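Local atomic coordinates of dihydrofolate reductase (Coxiella burnetii, PDB entry 3TQB), a protein that probably reduces 7,8-dihydrofolate to tetrahydrofolate with NADPH, a step needed for glycine, purine and DNA precursor synthesis. Residues Ile3-Ala8 / Val93-Gly98. Numbering follows the deposited sequence.
Sequences ITLIAA and VIIIGG. With NDP (NADPH dihydro-nicotinamide-adenine-dinucleotide phosphate), chain B.
I6 extends CG1 anti to its backbone N (chi1 -176°), which leaves CG2 as the branch that meets segment 93-98: it touches CG2 of I96 at 3.4 Å and rests against CG2 of I94. L5, with CG instead beside the backbone N (chi1 -53°), lies alongside I95 on the other face and brings its CD2 to 3.3 Å from CB of I95, a tight fit. The two strands illustrate how a parallel pair is knit in a mixed sheet. T4 straddles I94 in the register, its N bonding O of V93 at 2.9 Å and its O accepting from N of I95 at 2.6 Å; I6 N then donates to O of I95. Helix 26-36 packs on I6 and I96 through F32, helix 99-105 on L5 and I95. OG1 of T4 is hydrogen-bonded to the carboxylate of E92. Beyond this ladder the two segments diverge toward the cofactor. A8 holds the nicotinamide carboxamide at both ends, its N donating to O7N of NADPH at 2.8 Å and its O accepting a weak bond from N7N. From segment 93-98, O of I96 comes within 3.0 Å of C5N of NADPH, and the cis peptide G97-G98 leads into helix 99-105, G98 N bonding weakly to a pyrophosphate oxygen. A central parallel pair, with a cis Gly-Gly peptide following one strand at the NADPH site, is a hallmark of the dihydrofolate reductase fold.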
loop_
_atom_site.group_PDB
_atom_site.type_symbol
_atom_site.label_atom_id
_atom_site.label_comp_id
_atom_site.label_asym_id
_atom_site.label_seq_id
_atom_site.Cartn_x
_atom_site.Cartn_y
_atom_site.Cartn_z
ATOM N N ILE A 3 -5.608 -8.020 7.162
ATOM C CA ILE A 3 -4.667 -6.962 6.795
ATOM C C ILE A 3 -4.059 -7.274 5.434
ATOM O O ILE A 3 -3.492 -8.350 5.233
ATOM C CB ILE A 3 -3.545 -6.816 7.831
ATOM C CG1 ILE A 3 -4.127 -6.414 9.188
ATOM C CG2 ILE A 3 -2.527 -5.782 7.368
ATOM C CD1 ILE A 3 -3.108 -6.362 10.296
ATOM N N THR A 4 -4.178 -6.328 4.504
ATOM C CA THR A 4 -3.742 -6.544 3.128
ATOM C C THR A 4 -2.780 -5.451 2.683
ATOM O O THR A 4 -3.046 -4.267 2.883
ATOM C CB THR A 4 -4.946 -6.580 2.168
ATOM O OG1 THR A 4 -5.865 -7.597 2.588
ATOM C CG2 THR A 4 -4.493 -6.866 0.741
ATOM N N LEU A 5 -1.658 -5.856 2.089
ATOM C CA LEU A 5 -0.720 -4.913 1.488
ATOM C C LEU A 5 -0.932 -4.890 -0.023
ATOM O O LEU A 5 -1.132 -5.934 -0.646
ATOM C CB LEU A 5 0.731 -5.292 1.809
ATOM C CG LEU A 5 1.114 -5.509 3.279
ATOM C CD1 LEU A 5 2.613 -5.689 3.403
ATOM C CD2 LEU A 5 0.658 -4.355 4.159
ATOM N N ILE A 6 -0.900 -3.692 -0.601
ATOM C CA ILE A 6 -1.018 -3.517 -2.045
ATOM C C ILE A 6 0.078 -2.563 -2.516
ATOM O O ILE A 6 0.274 -1.493 -1.930
ATOM C CB ILE A 6 -2.423 -2.991 -2.441
ATOM C CG1 ILE A 6 -2.564 -2.900 -3.963
ATOM C CG2 ILE A 6 -2.706 -1.634 -1.789
ATOM C CD1 ILE A 6 -3.952 -2.518 -4.422
ATOM N N ALA A 7 0.800 -2.959 -3.561
ATOM C CA ALA A 7 1.912 -2.155 -4.061
ATOM C C ALA A 7 2.339 -2.568 -5.464
ATOM O O ALA A 7 2.324 -3.751 -5.805
ATOM C CB ALA A 7 3.095 -2.251 -3.106
ATOM N N ALA A 8 2.713 -1.579 -6.273
ATOM C CA ALA A 8 3.320 -1.822 -7.574
ATOM C C ALA A 8 4.825 -1.653 -7.436
ATOM O O ALA A 8 5.291 -0.664 -6.868
ATOM C CB ALA A 8 2.771 -0.860 -8.606
ATOM N N VAL A 93 -8.673 -4.373 5.995
ATOM C CA VAL A 93 -7.972 -3.090 5.927
ATOM C C VAL A 93 -6.829 -3.194 4.926
ATOM O O VAL A 93 -6.093 -4.182 4.925
ATOM C CB VAL A 93 -7.399 -2.688 7.296
ATOM C CG1 VAL A 93 -6.650 -1.364 7.195
ATOM C CG2 VAL A 93 -8.515 -2.595 8.328
ATOM N N ILE A 94 -6.682 -2.175 4.081
ATOM C CA ILE A 94 -5.679 -2.187 3.017
ATOM C C ILE A 94 -4.553 -1.192 3.306
ATOM O O ILE A 94 -4.795 0.005 3.435
ATOM C CB ILE A 94 -6.311 -1.859 1.644
ATOM C CG1 ILE A 94 -7.479 -2.804 1.354
ATOM C CG2 ILE A 94 -5.271 -1.974 0.537
ATOM C CD1 ILE A 94 -8.078 -2.631 -0.021
ATOM N N ILE A 95 -3.326 -1.702 3.407
ATOM C CA ILE A 95 -2.138 -0.868 3.580
ATOM C C ILE A 95 -1.504 -0.627 2.212
ATOM O O ILE A 95 -1.255 -1.573 1.463
ATOM C CB ILE A 95 -1.092 -1.538 4.491
ATOM C CG1 ILE A 95 -1.729 -2.076 5.782
ATOM C CG2 ILE A 95 0.027 -0.572 4.811
ATOM C CD1 ILE A 95 -2.508 -1.051 6.574
ATOM N N ILE A 96 -1.234 0.635 1.891
ATOM C CA ILE A 96 -0.749 0.998 0.560
ATOM C C ILE A 96 0.626 1.674 0.565
ATOM O O ILE A 96 1.031 2.224 -0.447
ATOM C CB ILE A 96 -1.775 1.900 -0.181
ATOM C CG1 ILE A 96 -1.826 3.311 0.420
ATOM C CG2 ILE A 96 -3.160 1.277 -0.135
ATOM C CD1 ILE A 96 -2.773 4.241 -0.305
ATOM N N GLY A 97 1.342 1.626 1.689
ATOM C CA GLY A 97 2.682 2.217 1.780
ATOM C C GLY A 97 2.716 3.507 2.580
ATOM O O GLY A 97 1.699 3.910 3.132
ATOM N N GLY A 98 3.867 4.178 2.652
ATOM C CA GLY A 98 5.088 3.811 1.925
ATOM C C GLY A 98 5.953 2.775 2.620
ATOM O O GLY A 98 5.446 1.904 3.327
HETATM P PA NDP B . 5.867 7.059 3.611
HETATM O O1A NDP B . 6.243 5.755 4.262
HETATM O O2A NDP B . 4.675 7.129 2.691
HETATM O O5B NDP B . 5.627 8.127 4.781
HETATM C C5B NDP B . 6.674 8.497 5.679
HETATM C C4B NDP B . 6.090 9.494 6.670
HETATM O O4B NDP B . 4.843 8.991 7.159
HETATM C C3B NDP B . 6.948 9.767 7.897
HETATM O O3B NDP B . 7.817 10.893 7.728
HETATM C C2B NDP B . 5.901 10.053 8.941
HETATM O O2B NDP B . 5.434 11.383 8.747
HETATM C C1B NDP B . 4.767 9.115 8.581
HETATM N N9A NDP B . 4.881 7.776 9.224
HETATM C C8A NDP B . 5.337 6.651 8.634
HETATM N N7A NDP B . 5.300 5.604 9.499
HETATM C C5A NDP B . 4.807 6.047 10.667
HETATM C C6A NDP B . 4.508 5.459 11.995
HETATM N N6A NDP B . 4.733 4.148 12.254
HETATM N N1A NDP B . 3.998 6.274 12.945
HETATM C C2A NDP B . 3.763 7.582 12.713
HETATM N N3A NDP B . 4.016 8.173 11.527
HETATM C C4A NDP B . 4.529 7.479 10.480
HETATM O O3 NDP B . 7.156 7.669 2.864
HETATM P PN NDP B . 7.820 7.009 1.553
HETATM O O1N NDP B . 8.330 5.630 1.895
HETATM O O2N NDP B . 8.777 8.029 0.985
HETATM O O5D NDP B . 6.583 6.841 0.535
HETATM C C5D NDP B . 6.342 7.774 -0.518
HETATM C C4D NDP B . 7.065 7.336 -1.784
HETATM O O4D NDP B . 6.838 5.943 -2.019
HETATM C C3D NDP B . 6.532 8.064 -3.008
HETATM O O3D NDP B . 7.578 8.253 -3.966
HETATM C C2D NDP B . 5.484 7.121 -3.556
HETATM O O2D NDP B . 5.297 7.285 -4.964
HETATM C C1D NDP B . 6.068 5.762 -3.216
HETATM N N1N NDP B . 5.036 4.740 -3.030
HETATM C C2N NDP B . 4.902 3.800 -3.986
HETATM C C3N NDP B . 3.958 2.785 -3.898
HETATM C C7N NDP B . 3.831 1.748 -4.979
HETATM O O7N NDP B . 2.993 0.867 -4.875
HETATM N N7N NDP B . 4.638 1.811 -6.036
HETATM C C4N NDP B . 3.076 2.767 -2.681
HETATM C C5N NDP B . 3.287 3.817 -1.696
HETATM C C6N NDP B . 4.275 4.767 -1.922
HETATM P P2B NDP B . 5.633 12.578 9.793
HETATM O O1X NDP B . 7.029 13.068 9.512
HETATM O O2X NDP B . 4.538 13.553 9.420
HETATM O O3X NDP B . 5.447 11.947 11.147
#